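Local coordinates for putative Oleoyl-[acyl-carrier protein] thioesterase (Lactobacillus plantarum, PDB 2OWN) that probably hydrolyses the thioester of oleoyl-[acyl-carrier protein], releasing the free fatty acid, through a pair of fused hotdog domains, at residues Y12-I18 and D79-A85; L31-D36 and N180-D186. All blocks are in the same frame, centred on the assembly; numbering follows the deposited sequence.

Contact 1 of 2, residues Y12-I18 and D79-A85; sequences YSEQHRI and DEVVTIA
Strand 12-17 and the start of strand 81-91 form an antiparallel pair in the N-terminal hotdog domain, with Glu14 opposite Ile84 and His16 opposite Val82 as the hydrogen-bonded pairs. The bond from Ile84 N to Glu14 O, 2.8 Å, is nearly straight at 169°. Past the end of strand 12-17 the pairing runs on: Ile18 N gives to Glu80 O at 3.0 Å, and Ile18 O takes Asp79 N.

On the face of His16, Val82 and Ile84, Ile84 CD1 presses against His16 CB at 3.4 Å, and the His16 ring is held by Glu22 through NE2. Just beyond the strand, Ile18 CD1 packs on Val82 CG2 at 4.2 Å. On the other face OE1 of the extended Gln15 lies 3.7 Å from Val81 CG1. Arg17 bends at chi2 (-83°) and runs alongside Asp79; its NH2 makes a salt bridge to Asp79 OD1 at 3.2 Å, with the oxygen in the guanidinium plane but the nitrogen well above the carboxylate plane, and a second to Asp44 of the second subunit.

Helix 31-48 covers the face of Glu14 and Ile84 through Leu40 and Ala41, and strand 95-103 pairs with strand 81-91.

Contact 2 of 2, residues L31-D36 and N180-D186; sequences LTTLID and NNAHYFD
Phe185 packs against the start of helix 31-48 where the two hotdog halves meet, the C-terminal one bringing the start of helix 184-191 and the turn before it. This is the tight, apolar part: Leu31 lays CB over one ring face and brings CD1 to 3.4 Å from Phe185 CD1, while Ile35 CG1 approaches Phe185 CE2 at 3.7 Å. Ala182 CB sits close to Asp36 OD1 (3.1 Å) and against Ile35 CG2 (4.1 Å).

The looser side is polar: Asn180 ND2 gives Asp36 OD1 a long, weak bond of 3.3 Å, and Asn180, like His183, is partly exposed. Asn180 OD1 also accepts from Ala182 N, an Asx turn.

Beside these, Thr32 has OG1 next to its backbone N (chi1 -54°), from where it donates to Asp186 OD1 at 2.7 Å, arriving from above the carboxylate plane. Asp186 OD2 takes His183 ND1 on its syn side at 2.8 Å, nearly in the imidazole plane. An alanine in place of Asp186 would be likely to leave the Thr32 hydroxyl without its acceptor and let the His183 ring turn. With both oxygens engaged, the buried carboxylate links Thr32 to His183 and probably fixes the imidazole's orientation.

Overall arrangement
From the N terminus, strand 12-17 comes first and helix 31-48 follows it. Contact 1 closes a loop of 60 residues when the chain returns at 79-85, a loop that contains the first segment of contact 2. The second segment of contact 2 arrives only at 180-186, so the two contacts cross along the chain. Contact 1 stays within the N-terminal hotdog domain, whereas contact 2 joins that domain to the C-terminal one, the start of helix 31-48 against the start of helix 184-191 and the turn leading into it. Their centres are about 17 Å apart, yet they touch where Ile18 CD1 packs on Thr33 CG2 at 4.3 Å. Both also reach the second subunit.

Contact 1 of 2, residues Y12-I18 and D79-A85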
loop_
_atom_site.group_PDB
_atom_site.type_symbol
_atom_site.label_atom_id
_atom_site.label_comp_id
_atom_site.label_asym_id
_atom_site.label_seq_id
_atom_site.Cartn_x
_atom_site.Cartn_y
_atom_site.Cartn_z
ATOM N N TYR B 12 18.445 15.527 -6.991
ATOM C CA TYR B 12 17.818 15.525 -5.664
ATOM C C TYR B 12 17.732 14.075 -5.208
ATOM O O TYR B 12 17.211 13.241 -5.973
ATOM C CB TYR B 12 16.417 16.157 -5.693
ATOM C CG TYR B 12 15.716 16.148 -4.337
ATOM C CD1 TYR B 12 15.973 17.162 -3.385
ATOM C CD2 TYR B 12 14.815 15.109 -3.980
ATOM C CE1 TYR B 12 15.337 17.151 -2.093
ATOM C CE2 TYR B 12 14.179 15.083 -2.692
ATOM C CZ TYR B 12 14.445 16.111 -1.763
ATOM O OH TYR B 12 13.842 16.097 -0.527
ATOM N N SER B 13 18.184 13.791 -3.972
ATOM C CA SER B 13 18.130 12.431 -3.388
ATOM C C SER B 13 17.631 12.389 -1.943
ATOM O O SER B 13 17.718 13.381 -1.217
ATOM C CB SER B 13 19.475 11.695 -3.482
ATOM O OG SER B 13 20.460 12.240 -2.636
ATOM N N GLU B 14 17.102 11.219 -1.567
ATOM C CA GLU B 14 16.609 10.936 -0.212
ATOM C C GLU B 14 16.694 9.438 0.082
ATOM O O GLU B 14 16.683 8.627 -0.855
ATOM C CB GLU B 14 15.164 11.426 -0.022
ATOM C CG GLU B 14 14.055 10.642 -0.784
ATOM C CD GLU B 14 12.690 11.253 -0.593
ATOM O OE1 GLU B 14 12.541 12.434 -0.922
ATOM O OE2 GLU B 14 11.754 10.548 -0.174
ATOM N N GLN B 15 16.739 9.100 1.371
ATOM C CA GLN B 15 16.782 7.716 1.843
ATOM C C GLN B 15 15.356 7.249 2.162
ATOM O O GLN B 15 14.498 8.055 2.560
ATOM C CB GLN B 15 17.703 7.553 3.050
ATOM C CG GLN B 15 19.181 7.850 2.728
ATOM C CD GLN B 15 20.118 7.727 3.928
ATOM O OE1 GLN B 15 19.837 7.021 4.906
ATOM N NE2 GLN B 15 21.256 8.408 3.848
ATOM N N HIS B 16 15.100 5.961 1.944
ATOM C CA HIS B 16 13.799 5.342 2.228
ATOM C C HIS B 16 13.996 3.921 2.754
ATOM O O HIS B 16 14.666 3.110 2.108
ATOM C CB HIS B 16 12.888 5.311 0.992
ATOM C CG HIS B 16 11.548 4.685 1.258
ATOM N ND1 HIS B 16 10.495 5.389 1.798
ATOM C CD2 HIS B 16 11.113 3.413 1.107
ATOM C CE1 HIS B 16 9.466 4.579 1.959
ATOM N NE2 HIS B 16 9.811 3.373 1.545
ATOM N N ARG B 17 13.339 3.642 3.876
ATOM C CA ARG B 17 13.347 2.353 4.526
ATOM C C ARG B 17 12.173 1.595 3.904
ATOM O O ARG B 17 11.008 2.017 4.053
ATOM C CB ARG B 17 13.237 2.517 6.053
ATOM C CG ARG B 17 13.090 1.264 6.874
ATOM C CD ARG B 17 11.651 0.737 6.967
ATOM N NE ARG B 17 11.660 -0.421 7.812
ATOM C CZ ARG B 17 11.525 -0.430 9.136
ATOM N NH1 ARG B 17 11.331 0.685 9.881
ATOM N NH2 ARG B 17 11.570 -1.604 9.727
ATOM N N ILE B 18 12.471 0.453 3.281
ATOM C CA ILE B 18 11.462 -0.417 2.657
ATOM C C ILE B 18 10.795 -1.192 3.799
ATOM O O ILE B 18 11.487 -1.892 4.542
ATOM C CB ILE B 18 12.075 -1.404 1.644
ATOM C CG1 ILE B 18 12.785 -0.675 0.490
ATOM C CG2 ILE B 18 11.006 -2.380 1.055
ATOM C CD1 ILE B 18 11.869 0.092 -0.469
ATOM N N ASP B 79 13.169 -4.007 4.845
ATOM C CA ASP B 79 14.080 -3.352 5.818
ATOM C C ASP B 79 15.398 -2.786 5.249
ATOM O O ASP B 79 16.258 -2.344 6.026
ATOM C CB ASP B 79 14.320 -4.259 7.058
ATOM C CG ASP B 79 13.025 -4.680 7.739
ATOM O OD1 ASP B 79 12.004 -3.994 7.574
ATOM O OD2 ASP B 79 13.013 -5.720 8.420
ATOM N N GLU B 80 15.515 -2.714 3.914
ATOM C CA GLU B 80 16.689 -2.167 3.251
ATOM C C GLU B 80 16.465 -0.653 3.191
ATOM O O GLU B 80 15.336 -0.199 2.927
ATOM C CB GLU B 80 16.858 -2.734 1.843
ATOM C CG GLU B 80 18.181 -2.367 1.188
ATOM C CD GLU B 80 18.329 -2.829 -0.246
ATOM O OE1 GLU B 80 17.440 -3.516 -0.790
ATOM O OE2 GLU B 80 19.356 -2.465 -0.838
ATOM N N VAL B 81 17.526 0.110 3.441
ATOM C CA VAL B 81 17.491 1.568 3.381
ATOM C C VAL B 81 18.053 1.865 1.996
ATOM O O VAL B 81 19.257 1.668 1.774
ATOM C CB VAL B 81 18.276 2.238 4.522
ATOM C CG1 VAL B 81 18.254 3.754 4.385
ATOM C CG2 VAL B 81 17.676 1.840 5.868
ATOM N N VAL B 82 17.170 2.259 1.071
ATOM C CA VAL B 82 17.537 2.611 -0.317
ATOM C C VAL B 82 17.603 4.123 -0.488
ATOM O O VAL B 82 16.900 4.850 0.216
ATOM C CB VAL B 82 16.561 2.040 -1.392
ATOM C CG1 VAL B 82 16.585 0.516 -1.371
ATOM C CG2 VAL B 82 15.106 2.604 -1.256
ATOM N N THR B 83 18.436 4.562 -1.438
ATOM C CA THR B 83 18.630 5.962 -1.800
ATOM C C THR B 83 17.905 6.156 -3.143
ATOM O O THR B 83 18.203 5.419 -4.100
ATOM C CB THR B 83 20.125 6.303 -1.881
ATOM O OG1 THR B 83 20.701 6.131 -0.580
ATOM C CG2 THR B 83 20.362 7.741 -2.335
ATOM N N ILE B 84 16.938 7.087 -3.187
ATOM C CA ILE B 84 16.167 7.410 -4.408
ATOM C C ILE B 84 16.676 8.765 -4.915
ATOM O O ILE B 84 16.380 9.794 -4.295
ATOM C CB ILE B 84 14.602 7.473 -4.234
ATOM C CG1 ILE B 84 14.019 6.224 -3.557
ATOM C CG2 ILE B 84 13.919 7.707 -5.602
ATOM C CD1 ILE B 84 14.161 6.172 -2.067
ATOM N N ALA B 85 17.460 8.740 -6.000
ATOM C CA ALA B 85 18.002 9.942 -6.660
ATOM C C ALA B 85 17.075 10.253 -7.841
ATOM O O ALA B 85 16.619 9.319 -8.513
ATOM C CB ALA B 85 19.420 9.721 -7.133
#

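Contact 2 of 2, residues L31-D36 and N180-D186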
loop_
_atom_site.group_PDB
_atom_site.type_symbol
_atom_site.label_atom_id
_atom_site.label_comp_id
_atom_site.label_asym_id
_atom_site.label_seq_id
_atom_site.Cartn_x
_atom_site.Cartn_y
_atom_site.Cartn_z
ATOM N N LEU B 31 6.348 -3.507 -7.609
ATOM C CA LEU B 31 6.451 -2.446 -8.647
ATOM C C LEU B 31 5.678 -1.190 -8.236
ATOM O O LEU B 31 6.105 -0.081 -8.573
ATOM C CB LEU B 31 5.977 -2.907 -10.051
ATOM C CG LEU B 31 6.960 -3.731 -10.863
ATOM C CD1 LEU B 31 6.296 -4.376 -12.088
ATOM C CD2 LEU B 31 8.151 -2.852 -11.267
ATOM N N THR B 32 4.533 -1.386 -7.560
ATOM C CA THR B 32 3.696 -0.298 -7.003
ATOM C C THR B 32 4.585 0.551 -6.073
ATOM O O THR B 32 4.677 1.763 -6.280
ATOM C CB THR B 32 2.460 -0.840 -6.274
ATOM O OG1 THR B 32 1.745 -1.714 -7.161
ATOM C CG2 THR B 32 1.542 0.291 -5.803
ATOM N N THR B 33 5.293 -0.113 -5.146
ATOM C CA THR B 33 6.248 0.556 -4.218
ATOM C C THR B 33 7.398 1.271 -4.943
ATOM O O THR B 33 7.745 2.380 -4.552
ATOM C CB THR B 33 6.842 -0.419 -3.183
ATOM O OG1 THR B 33 5.786 -0.833 -2.325
ATOM C CG2 THR B 33 7.995 0.223 -2.318
ATOM N N LEU B 34 7.958 0.625 -5.980
ATOM C CA LEU B 34 9.083 1.177 -6.776
ATOM C C LEU B 34 8.696 2.523 -7.393
ATOM O O LEU B 34 9.443 3.495 -7.237
ATOM C CB LEU B 34 9.560 0.210 -7.867
ATOM C CG LEU B 34 10.874 0.564 -8.576
ATOM C CD1 LEU B 34 12.033 0.457 -7.595
ATOM C CD2 LEU B 34 11.112 -0.344 -9.760
ATOM N N ILE B 35 7.525 2.573 -8.046
ATOM C CA ILE B 35 6.988 3.836 -8.629
ATOM C C ILE B 35 6.601 4.819 -7.510
ATOM O O ILE B 35 6.868 6.022 -7.651
ATOM C CB ILE B 35 5.802 3.586 -9.614
ATOM C CG1 ILE B 35 6.270 2.764 -10.819
ATOM C CG2 ILE B 35 5.171 4.888 -10.106
ATOM C CD1 ILE B 35 7.372 3.387 -11.676
ATOM N N ASP B 36 5.977 4.312 -6.433
ATOM C CA ASP B 36 5.599 5.140 -5.250
ATOM C C ASP B 36 6.771 5.968 -4.676
ATOM O O ASP B 36 6.639 7.191 -4.501
ATOM C CB ASP B 36 4.979 4.298 -4.103
ATOM C CG ASP B 36 3.505 3.931 -4.294
ATOM O OD1 ASP B 36 2.748 4.570 -5.057
ATOM O OD2 ASP B 36 3.087 2.988 -3.574
ATOM N N ASN B 180 -4.044 7.030 -8.685
ATOM C CA ASN B 180 -2.571 6.903 -8.672
ATOM C C ASN B 180 -2.094 5.845 -9.680
ATOM O O ASN B 180 -2.590 4.705 -9.641
ATOM C CB ASN B 180 -2.100 6.602 -7.221
ATOM C CG ASN B 180 -0.577 6.431 -7.039
ATOM O OD1 ASN B 180 0.236 6.764 -7.897
ATOM N ND2 ASN B 180 -0.202 5.927 -5.860
ATOM N N ASN B 181 -1.180 6.262 -10.585
ATOM C CA ASN B 181 -0.615 5.364 -11.621
ATOM C C ASN B 181 0.086 4.109 -11.085
ATOM O O ASN B 181 0.098 3.096 -11.764
ATOM C CB ASN B 181 0.320 6.114 -12.598
ATOM C CG ASN B 181 -0.425 7.086 -13.512
ATOM O OD1 ASN B 181 -1.534 7.535 -13.222
ATOM N ND2 ASN B 181 0.201 7.414 -14.625
ATOM N N ALA B 182 0.656 4.197 -9.874
ATOM C CA ALA B 182 1.347 3.071 -9.206
ATOM C C ALA B 182 0.426 1.867 -8.952
ATOM O O ALA B 182 0.880 0.732 -9.077
ATOM C CB ALA B 182 1.996 3.519 -7.898
ATOM N N HIS B 183 -0.850 2.130 -8.622
ATOM C CA HIS B 183 -1.860 1.066 -8.390
ATOM C C HIS B 183 -2.200 0.209 -9.607
ATOM O O HIS B 183 -2.744 -0.881 -9.418
ATOM C CB HIS B 183 -3.140 1.590 -7.707
ATOM C CG HIS B 183 -2.913 1.992 -6.284
ATOM N ND1 HIS B 183 -2.506 1.088 -5.325
ATOM C CD2 HIS B 183 -3.051 3.177 -5.651
ATOM C CE1 HIS B 183 -2.386 1.709 -4.164
ATOM N NE2 HIS B 183 -2.716 2.977 -4.336
ATOM N N TYR B 184 -1.898 0.687 -10.829
ATOM C CA TYR B 184 -2.072 -0.110 -12.066
ATOM C C TYR B 184 -1.228 -1.402 -11.957
ATOM O O TYR B 184 -1.695 -2.444 -12.410
ATOM C CB TYR B 184 -1.694 0.656 -13.339
ATOM C CG TYR B 184 -2.643 1.740 -13.847
ATOM C CD1 TYR B 184 -2.969 2.877 -13.075
ATOM C CD2 TYR B 184 -3.128 1.699 -15.178
ATOM C CE1 TYR B 184 -3.818 3.922 -13.591
ATOM C CE2 TYR B 184 -3.978 2.736 -15.701
ATOM C CZ TYR B 184 -4.308 3.839 -14.899
ATOM O OH TYR B 184 -5.122 4.826 -15.394
ATOM N N PHE B 185 -0.027 -1.322 -11.342
ATOM C CA PHE B 185 0.847 -2.506 -11.089
ATOM C C PHE B 185 0.209 -3.578 -10.200
ATOM O O PHE B 185 0.574 -4.754 -10.324
ATOM C CB PHE B 185 2.248 -2.117 -10.587
ATOM C CG PHE B 185 3.081 -1.458 -11.637
ATOM C CD1 PHE B 185 3.706 -2.254 -12.622
ATOM C CD2 PHE B 185 3.252 -0.067 -11.670
ATOM C CE1 PHE B 185 4.501 -1.669 -13.643
ATOM C CE2 PHE B 185 4.059 0.537 -12.684
ATOM C CZ PHE B 185 4.675 -0.266 -13.675
ATOM N N ASP B 186 -0.710 -3.172 -9.305
ATOM C CA ASP B 186 -1.486 -4.111 -8.464
ATOM C C ASP B 186 -2.316 -5.024 -9.371
ATOM O O ASP B 186 -2.344 -6.221 -9.146
ATOM C CB ASP B 186 -2.495 -3.427 -7.511
ATOM C CG ASP B 186 -1.856 -2.435 -6.521
ATOM O OD1 ASP B 186 -0.648 -2.512 -6.234
ATOM O OD2 ASP B 186 -2.605 -1.575 -6.010
#